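Local atomic coordinates of protein-glutamine gamma-glutamyltransferase 2 (Pagrus major, PDB entry 1G0D), a protein that catalyses, with calcium as cofactor, the joining of protein glutamine side chains to lysines or other primary amines, cross-linking or aminating proteins. Residues E190-S195 with R217-M222; Q474-H479 with E493-G498; A504-L509 with A563-P568. All blocks are in the same frame, centred on the assembly; numbering follows the deposited sequence.

Contact 1: E190-S195 with R217-M222; sequences EVLDNS and RTITAM
N194 meets M222 through its backbone carbonyl, with N194 O 4.1 Å from M222 SD, while its flat carboxamide is turned back onto its own helix. There N194 ND2 donates to E190 O at 2.6 Å, 35° out of the carbonyl plane; OD1 accepts from R229, and W259 also touches this side chain, so both ends of the amide are held. The M222 chain, bent at chi2 (-85°) and chi3 (-40°), lays its sulfur against S195, M222 SD 3.6 Å from S195 CA, and brings M222 CE to 3.8 Å from V191 O. Its base slides past V191 in the opposite direction, M222 CB lying 3.6 Å from V191 CG1. This joins the C-terminal end of helix 184-193 to helix 212-223 in the papain-like catalytic core, where the side chain of I219 is about 12 Å from that of the active-site D355. Replacing M222 by alanine keeps CB against V191 but is likely to open a gap where the sulfur meets S195. Further along, V191 CG1 touches I219 CD1 at 3.9 Å, nearly at a right angle, and L192 CD2 lies 3.9 Å from T218 CG2. T218 OG1 bonds to Y214 O, which leaves the methyl as the contacting branch. Helix 272-286, beginning at the active-site C272, covers L192 and I219.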
loop_
_atom_site.group_PDB
_atom_site.type_symbol
_atom_site.label_atom_id
_atom_site.label_comp_id
_atom_site.label_asym_id
_atom_site.label_seq_id
_atom_site.Cartn_x
_atom_site.Cartn_y
_atom_site.Cartn_z
ATOM N N GLU A 190 17.687 6.332 2.536
ATOM C CA GLU A 190 18.029 6.208 3.956
ATOM C C GLU A 190 17.457 4.895 4.512
ATOM O O GLU A 190 18.031 4.241 5.386
ATOM C CB GLU A 190 17.427 7.382 4.720
ATOM C CG GLU A 190 18.129 7.648 6.021
ATOM C CD GLU A 190 17.455 8.698 6.882
ATOM O OE1 GLU A 190 17.960 8.887 8.001
ATOM O OE2 GLU A 190 16.442 9.322 6.477
ATOM N N VAL A 191 16.286 4.522 4.020
ATOM C CA VAL A 191 15.664 3.278 4.432
ATOM C C VAL A 191 16.568 2.143 3.928
ATOM O O VAL A 191 16.744 1.132 4.591
ATOM C CB VAL A 191 14.258 3.116 3.787
ATOM C CG1 VAL A 191 13.679 1.749 4.121
ATOM C CG2 VAL A 191 13.324 4.216 4.284
ATOM N N LEU A 192 17.167 2.321 2.755
ATOM C CA LEU A 192 18.016 1.276 2.203
ATOM C C LEU A 192 19.322 1.247 2.992
ATOM O O LEU A 192 19.941 0.188 3.165
ATOM C CB LEU A 192 18.292 1.555 0.712
ATOM C CG LEU A 192 17.283 1.149 -0.400
ATOM C CD1 LEU A 192 17.764 1.614 -1.778
ATOM C CD2 LEU A 192 17.092 -0.375 -0.398
ATOM N N ASP A 193 19.729 2.411 3.504
ATOM C CA ASP A 193 20.993 2.534 4.251
ATOM C C ASP A 193 20.973 2.041 5.686
ATOM O O ASP A 193 22.025 1.836 6.286
ATOM C CB ASP A 193 21.462 3.992 4.277
ATOM C CG ASP A 193 21.921 4.502 2.915
ATOM O OD1 ASP A 193 22.102 5.734 2.776
ATOM O OD2 ASP A 193 22.100 3.684 1.985
ATOM N N ASN A 194 19.780 1.856 6.229
ATOM C CA ASN A 194 19.620 1.422 7.612
ATOM C C ASN A 194 19.170 -0.008 7.741
ATOM O O ASN A 194 18.762 -0.458 8.826
ATOM C CB ASN A 194 18.619 2.330 8.311
ATOM C CG ASN A 194 19.210 3.664 8.626
ATOM O OD1 ASN A 194 19.950 3.782 9.581
ATOM N ND2 ASN A 194 18.913 4.674 7.819
ATOM N N SER A 195 19.230 -0.729 6.636
ATOM C CA SER A 195 18.808 -2.102 6.678
ATOM C C SER A 195 19.939 -2.960 7.208
ATOM O O SER A 195 21.110 -2.594 7.156
ATOM C CB SER A 195 18.362 -2.586 5.290
ATOM O OG SER A 195 19.453 -2.901 4.429
ATOM N N ARG A 217 12.540 -6.462 -2.157
ATOM C CA ARG A 217 12.480 -7.324 -0.983
ATOM C C ARG A 217 13.019 -6.562 0.259
ATOM O O ARG A 217 12.538 -6.750 1.373
ATOM C CB ARG A 217 13.268 -8.627 -1.246
ATOM C CG ARG A 217 13.687 -9.393 0.006
ATOM C CD ARG A 217 13.683 -10.927 -0.180
ATOM N NE ARG A 217 12.381 -11.452 0.210
ATOM C CZ ARG A 217 12.150 -12.484 1.024
ATOM N NH1 ARG A 217 10.905 -12.831 1.273
ATOM N NH2 ARG A 217 13.118 -13.178 1.568
ATOM N N THR A 218 14.011 -5.695 0.062
ATOM C CA THR A 218 14.565 -4.918 1.164
ATOM C C THR A 218 13.588 -3.853 1.656
ATOM O O THR A 218 13.397 -3.703 2.838
ATOM C CB THR A 218 15.831 -4.242 0.742
ATOM O OG1 THR A 218 16.766 -5.243 0.341
ATOM C CG2 THR A 218 16.398 -3.429 1.869
ATOM N N ILE A 219 12.970 -3.110 0.748
ATOM C CA ILE A 219 12.004 -2.087 1.136
ATOM C C ILE A 219 10.826 -2.749 1.818
ATOM O O ILE A 219 10.373 -2.300 2.851
ATOM C CB ILE A 219 11.487 -1.315 -0.090
ATOM C CG1 ILE A 219 12.594 -0.425 -0.642
ATOM C CG2 ILE A 219 10.311 -0.461 0.289
ATOM C CD1 ILE A 219 13.208 0.476 0.422
ATOM N N THR A 220 10.319 -3.828 1.243
ATOM C CA THR A 220 9.183 -4.492 1.853
ATOM C C THR A 220 9.485 -4.940 3.283
ATOM O O THR A 220 8.616 -4.916 4.172
ATOM C CB THR A 220 8.788 -5.675 1.024
ATOM O OG1 THR A 220 8.324 -5.198 -0.232
ATOM C CG2 THR A 220 7.663 -6.431 1.653
ATOM N N ALA A 221 10.738 -5.324 3.512
ATOM C CA ALA A 221 11.153 -5.796 4.826
ATOM C C ALA A 221 11.304 -4.684 5.862
ATOM O O ALA A 221 11.006 -4.884 7.048
ATOM C CB ALA A 221 12.445 -6.577 4.692
ATOM N N MET A 222 11.746 -3.510 5.423
ATOM C CA MET A 222 11.958 -2.383 6.335
ATOM C C MET A 222 10.712 -1.607 6.760
ATOM O O MET A 222 10.723 -0.924 7.795
ATOM C CB MET A 222 12.957 -1.417 5.721
ATOM C CG MET A 222 14.349 -2.001 5.618
ATOM S SD MET A 222 15.246 -1.787 7.165
ATOM C CE MET A 222 14.694 -0.051 7.622
#

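Contact 2: Q474-H479 with E493-G498; sequences QLSIKH and EVKNEG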
loop_
_atom_site.group_PDB
_atom_site.type_symbol
_atom_site.label_atom_id
_atom_site.label_comp_id
_atom_site.label_asym_id
_atom_site.label_seq_id
_atom_site.Cartn_x
_atom_site.Cartn_y
_atom_site.Cartn_z
ATOM N N GLN A 474 -32.307 -21.305 2.006
ATOM C CA GLN A 474 -31.288 -20.340 1.619
ATOM C C GLN A 474 -31.260 -19.209 2.623
ATOM O O GLN A 474 -32.227 -18.473 2.776
ATOM C CB GLN A 474 -31.573 -19.789 0.224
ATOM C CG GLN A 474 -31.717 -20.866 -0.854
ATOM C CD GLN A 474 -30.424 -21.653 -1.104
ATOM O OE1 GLN A 474 -30.437 -22.716 -1.743
ATOM N NE2 GLN A 474 -29.302 -21.134 -0.600
ATOM N N LEU A 475 -30.132 -19.073 3.304
ATOM C CA LEU A 475 -29.963 -18.061 4.344
ATOM C C LEU A 475 -29.223 -16.853 3.796
ATOM O O LEU A 475 -28.309 -17.002 3.005
ATOM C CB LEU A 475 -29.181 -18.683 5.517
ATOM C CG LEU A 475 -29.331 -18.211 6.970
ATOM C CD1 LEU A 475 -30.767 -17.909 7.342
ATOM C CD2 LEU A 475 -28.771 -19.286 7.871
ATOM N N SER A 476 -29.619 -15.657 4.218
ATOM C CA SER A 476 -28.975 -14.434 3.757
ATOM C C SER A 476 -29.222 -13.300 4.741
ATOM O O SER A 476 -30.273 -13.272 5.358
ATOM C CB SER A 476 -29.521 -14.048 2.377
ATOM O OG SER A 476 -30.822 -13.481 2.459
ATOM N N ILE A 477 -28.258 -12.389 4.893
ATOM C CA ILE A 477 -28.372 -11.241 5.805
ATOM C C ILE A 477 -28.399 -9.984 4.971
ATOM O O ILE A 477 -27.677 -9.900 3.983
ATOM C CB ILE A 477 -27.168 -11.170 6.787
ATOM C CG1 ILE A 477 -27.161 -12.415 7.667
ATOM C CG2 ILE A 477 -27.267 -9.963 7.682
ATOM C CD1 ILE A 477 -25.806 -12.787 8.143
ATOM N N LYS A 478 -29.210 -9.004 5.356
ATOM C CA LYS A 478 -29.303 -7.783 4.566
ATOM C C LYS A 478 -29.409 -6.537 5.398
ATOM O O LYS A 478 -29.955 -6.566 6.479
ATOM C CB LYS A 478 -30.509 -7.848 3.638
ATOM C CG LYS A 478 -31.416 -9.055 3.847
ATOM C CD LYS A 478 -32.104 -9.463 2.548
ATOM C CE LYS A 478 -33.363 -10.287 2.834
ATOM N NZ LYS A 478 -34.085 -10.675 1.578
ATOM N N HIS A 479 -28.894 -5.428 4.895
ATOM C CA HIS A 479 -28.962 -4.198 5.649
ATOM C C HIS A 479 -28.980 -2.965 4.758
ATOM O O HIS A 479 -28.512 -3.018 3.619
ATOM C CB HIS A 479 -27.786 -4.127 6.626
ATOM C CG HIS A 479 -26.450 -3.897 5.977
ATOM N ND1 HIS A 479 -25.376 -4.740 6.175
ATOM C CD2 HIS A 479 -25.989 -2.889 5.198
ATOM C CE1 HIS A 479 -24.318 -4.264 5.547
ATOM N NE2 HIS A 479 -24.664 -3.141 4.946
ATOM N N GLU A 493 -32.973 -13.431 6.186
ATOM C CA GLU A 493 -34.028 -14.093 5.470
ATOM C C GLU A 493 -33.690 -15.507 5.088
ATOM O O GLU A 493 -32.637 -15.780 4.538
ATOM C CB GLU A 493 -34.375 -13.288 4.231
ATOM C CG GLU A 493 -35.200 -14.052 3.220
ATOM C CD GLU A 493 -35.606 -13.209 2.024
ATOM O OE1 GLU A 493 -36.742 -12.678 2.034
ATOM O OE2 GLU A 493 -34.790 -13.089 1.076
ATOM N N VAL A 494 -34.605 -16.415 5.402
ATOM C CA VAL A 494 -34.474 -17.832 5.091
ATOM C C VAL A 494 -35.404 -18.092 3.908
ATOM O O VAL A 494 -36.597 -17.879 4.020
ATOM C CB VAL A 494 -34.964 -18.700 6.279
ATOM C CG1 VAL A 494 -34.766 -20.151 5.938
ATOM C CG2 VAL A 494 -34.251 -18.303 7.582
ATOM N N LYS A 495 -34.877 -18.526 2.774
ATOM C CA LYS A 495 -35.736 -18.767 1.621
ATOM C C LYS A 495 -35.869 -20.236 1.406
ATOM O O LYS A 495 -34.897 -20.911 1.120
ATOM C CB LYS A 495 -35.157 -18.168 0.315
ATOM C CG LYS A 495 -35.577 -16.710 -0.039
ATOM C CD LYS A 495 -34.424 -15.857 -0.641
ATOM C CE LYS A 495 -33.043 -16.111 0.064
ATOM N NZ LYS A 495 -32.699 -15.264 1.261
ATOM N N ASN A 496 -37.070 -20.746 1.531
ATOM C CA ASN A 496 -37.263 -22.152 1.280
ATOM C C ASN A 496 -37.666 -22.287 -0.183
ATOM O O ASN A 496 -38.801 -22.024 -0.528
ATOM C CB ASN A 496 -38.363 -22.719 2.194
ATOM C CG ASN A 496 -38.645 -24.180 1.919
ATOM O OD1 ASN A 496 -38.061 -24.782 1.015
ATOM N ND2 ASN A 496 -39.549 -24.764 2.693
ATOM N N GLU A 497 -36.755 -22.641 -1.066
ATOM C CA GLU A 497 -37.206 -22.823 -2.434
ATOM C C GLU A 497 -37.347 -24.315 -2.692
ATOM O O GLU A 497 -36.800 -24.860 -3.653
ATOM C CB GLU A 497 -36.252 -22.202 -3.454
ATOM C CG GLU A 497 -35.425 -21.059 -2.949
ATOM C CD GLU A 497 -33.959 -21.430 -2.963
ATOM O OE1 GLU A 497 -33.156 -20.729 -3.624
ATOM O OE2 GLU A 497 -33.617 -22.445 -2.312
ATOM N N GLY A 498 -38.086 -24.960 -1.801
ATOM C CA GLY A 498 -38.328 -26.379 -1.902
ATOM C C GLY A 498 -39.826 -26.590 -1.988
ATOM O O GLY A 498 -40.604 -25.652 -1.803
#
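K495 meets the facing strand at its base and its tip, through CB, CE and NZ. Its CB sits 3.9 Å from Q474 CB, the two residues forming a hydrogen-bonded antiparallel pair; CG and CD then carry the chain round, bent at chi2, chi3 and chi4, until CE hangs over Q474 O. At the tip, K495 NZ forms a salt bridge with E493 OE2 at 3.0 Å, two residues back on its own strand, and makes a weak bond to S476 OG across the contact and another to E493 O. The two lysines use OE2 differently: K495 arrives on its anti side, 17° from the carboxylate plane, whereas K478 NZ, 2.6 Å from E493 OE2, comes from above, 73° out of plane. K478 NZ and K495 NZ, 4.8 Å apart, both turn to this one oxygen, whose negative charge probably favours their sharing it. K478 CE also rests on E493 CB at 3.5 Å. Beneath, E493 N donates to S476 O at 2.8 Å and K495 N to Q474 O; the two reciprocal bonds are weak. The other face is apolar, with L475 CD1 3.5 Å from V494 CG2. Near the hairpin's open end, R472 bonds to Q474 OE1 and makes a salt bridge with E497. S476 to H479 probably form part of the GTP-binding site, as in related transglutaminases. In this beta-barrel domain, strand 488-496 lies between 473-479 and 536-544, with A537 against K495, while L475 packs on strands 558-566 and 573-581 and V494 on L565 of 558-566.

Contact 3: A504-L509 with A563-P568; sequences AQLTML and ALLDAP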
loop_
_atom_site.group_PDB
_atom_site.type_symbol
_atom_site.label_atom_id
_atom_site.label_comp_id
_atom_site.label_asym_id
_atom_site.label_seq_id
_atom_site.Cartn_x
_atom_site.Cartn_y
_atom_site.Cartn_z
ATOM N N ALA A 504 -37.106 -25.266 10.948
ATOM C CA ALA A 504 -35.710 -25.281 11.360
ATOM C C ALA A 504 -35.433 -24.330 12.531
ATOM O O ALA A 504 -36.303 -23.573 12.973
ATOM C CB ALA A 504 -34.805 -24.954 10.157
ATOM N N GLN A 505 -34.219 -24.402 13.057
ATOM C CA GLN A 505 -33.848 -23.565 14.181
ATOM C C GLN A 505 -32.934 -22.493 13.662
ATOM O O GLN A 505 -31.890 -22.787 13.087
ATOM C CB GLN A 505 -33.118 -24.397 15.232
ATOM C CG GLN A 505 -33.168 -23.825 16.648
ATOM C CD GLN A 505 -34.515 -24.029 17.306
ATOM O OE1 GLN A 505 -35.166 -25.064 17.110
ATOM N NE2 GLN A 505 -34.947 -23.040 18.091
ATOM N N LEU A 506 -33.311 -21.252 13.904
ATOM C CA LEU A 506 -32.564 -20.121 13.416
ATOM C C LEU A 506 -31.838 -19.331 14.497
ATOM O O LEU A 506 -32.446 -18.557 15.232
ATOM C CB LEU A 506 -33.546 -19.218 12.675
ATOM C CG LEU A 506 -33.194 -18.126 11.664
ATOM C CD1 LEU A 506 -33.578 -16.772 12.239
ATOM C CD2 LEU A 506 -31.747 -18.179 11.295
ATOM N N THR A 507 -30.529 -19.507 14.583
ATOM C CA THR A 507 -29.730 -18.764 15.551
ATOM C C THR A 507 -29.070 -17.533 14.912
ATOM O O THR A 507 -28.451 -17.639 13.860
ATOM C CB THR A 507 -28.609 -19.637 16.101
ATOM O OG1 THR A 507 -29.149 -20.886 16.557
ATOM C CG2 THR A 507 -27.886 -18.912 17.225
ATOM N N MET A 508 -29.184 -16.374 15.548
ATOM C CA MET A 508 -28.571 -15.152 15.029
ATOM C C MET A 508 -27.777 -14.429 16.102
ATOM O O MET A 508 -28.220 -14.332 17.241
ATOM C CB MET A 508 -29.633 -14.201 14.517
ATOM C CG MET A 508 -30.788 -14.872 13.882
ATOM S SD MET A 508 -32.053 -13.616 13.786
ATOM C CE MET A 508 -33.501 -14.488 14.441
ATOM N N LEU A 509 -26.592 -13.939 15.758
ATOM C CA LEU A 509 -25.776 -13.194 16.716
ATOM C C LEU A 509 -25.240 -11.965 16.042
ATOM O O LEU A 509 -25.043 -11.939 14.844
ATOM C CB LEU A 509 -24.541 -13.954 17.178
ATOM C CG LEU A 509 -24.321 -15.440 17.425
ATOM C CD1 LEU A 509 -24.532 -16.285 16.164
ATOM C CD2 LEU A 509 -22.863 -15.563 17.934
ATOM N N ALA A 563 -25.629 -16.031 11.003
ATOM C CA ALA A 563 -26.912 -16.680 11.146
ATOM C C ALA A 563 -26.666 -18.142 10.889
ATOM O O ALA A 563 -25.909 -18.500 9.988
ATOM C CB ALA A 563 -27.917 -16.118 10.148
ATOM N N LEU A 564 -27.265 -18.985 11.719
ATOM C CA LEU A 564 -27.124 -20.434 11.586
ATOM C C LEU A 564 -28.534 -20.918 11.348
ATOM O O LEU A 564 -29.475 -20.419 11.957
ATOM C CB LEU A 564 -26.602 -21.033 12.891
ATOM C CG LEU A 564 -25.642 -22.211 12.912
ATOM C CD1 LEU A 564 -26.395 -23.435 13.324
ATOM C CD2 LEU A 564 -24.959 -22.389 11.578
ATOM N N LEU A 565 -28.705 -21.874 10.460
ATOM C CA LEU A 565 -30.036 -22.381 10.194
ATOM C C LEU A 565 -29.883 -23.864 10.301
ATOM O O LEU A 565 -29.420 -24.476 9.353
ATOM C CB LEU A 565 -30.454 -22.037 8.770
ATOM C CG LEU A 565 -31.881 -21.688 8.353
ATOM C CD1 LEU A 565 -32.438 -22.802 7.505
ATOM C CD2 LEU A 565 -32.735 -21.448 9.554
ATOM N N ASP A 566 -30.207 -24.465 11.436
ATOM C CA ASP A 566 -30.059 -25.895 11.444
ATOM C C ASP A 566 -31.205 -26.470 10.665
ATOM O O ASP A 566 -32.354 -26.557 11.118
ATOM C CB ASP A 566 -29.992 -26.489 12.826
ATOM C CG ASP A 566 -28.989 -27.620 12.884
ATOM O OD1 ASP A 566 -28.207 -27.681 13.868
ATOM O OD2 ASP A 566 -28.979 -28.431 11.919
ATOM N N ALA A 567 -30.840 -26.820 9.439
ATOM C CA ALA A 567 -31.738 -27.367 8.458
ATOM C C ALA A 567 -32.162 -28.790 8.770
ATOM O O ALA A 567 -31.331 -29.699 8.868
ATOM C CB ALA A 567 -31.073 -27.308 7.062
ATOM N N PRO A 568 -33.475 -28.991 8.939
ATOM C CA PRO A 568 -34.161 -30.261 9.235
ATOM C C PRO A 568 -33.835 -31.429 8.262
ATOM O O PRO A 568 -33.773 -31.199 7.024
ATOM C CB PRO A 568 -35.647 -29.881 9.176
ATOM C CG PRO A 568 -35.677 -28.540 8.428
ATOM C CD PRO A 568 -34.426 -27.865 8.879
#
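T507 and L564 face each other as a hydrogen-bonded antiparallel pair, bonded both ways: L564 N to T507 O at 2.8 Å and T507 N to L564 O at 3.0 Å. The strand directions differ by 168°, as expected for antiparallel neighbours in one sheet. Q505 and D566 repeat the pattern two residues on, but unequally: D566 N bonds to Q505 O at 2.9 Å, while the bond from Q505 N to D566 O is long and weak at 3.4 Å. Between these pairs, L506 and L565 form a non-hydrogen-bonded pair. With CG anti to its backbone N (chi1 -162°), L506 swings CD2 across to L565 CD2 at 3.8 Å, the two side chains crossing at a slant, and the same methyl lies against L564 O. A504 CB extends this patch to L565 CD2 at 4.1 Å. Beyond it, A563 and L565 pack on L475 of strand 473-479, and on V492 and V494 respectively, closing the interior of the barrel. On the face of Q505, T507, L564 and D566, T507 CB touches L564 CB at 4.0 Å, L564 also meets L316, and the polar ends find mates outside: T507 OG1 with T527 OG1, and D566 in a salt bridge with R410. Backbone bonds thus set the register, while the side chains give one aliphatic face and one mixed face whose charge is paired with R410, not across the contact.

Contact 1 is buried helix packing in the catalytic core, about 50 Å between centres from contacts 2 and 3 and on the opposite side of the chain's centre. No hydrogen bond crosses it; methyl groups and a thioether do the joining. Contacts 2 and 3, both partly buried, are antiparallel strand pairs of one beta-barrel, with centres about 11 Å apart, and strands 488-496 and 502-513 follow each other in the chain. Their apolar faces meet: L475 CD2 lies 3.3 Å from L565 CB. Their remaining faces differ, since contact 2 carries a salt-bridge network between its own strands, whereas contact 3 sends its charged group to R410.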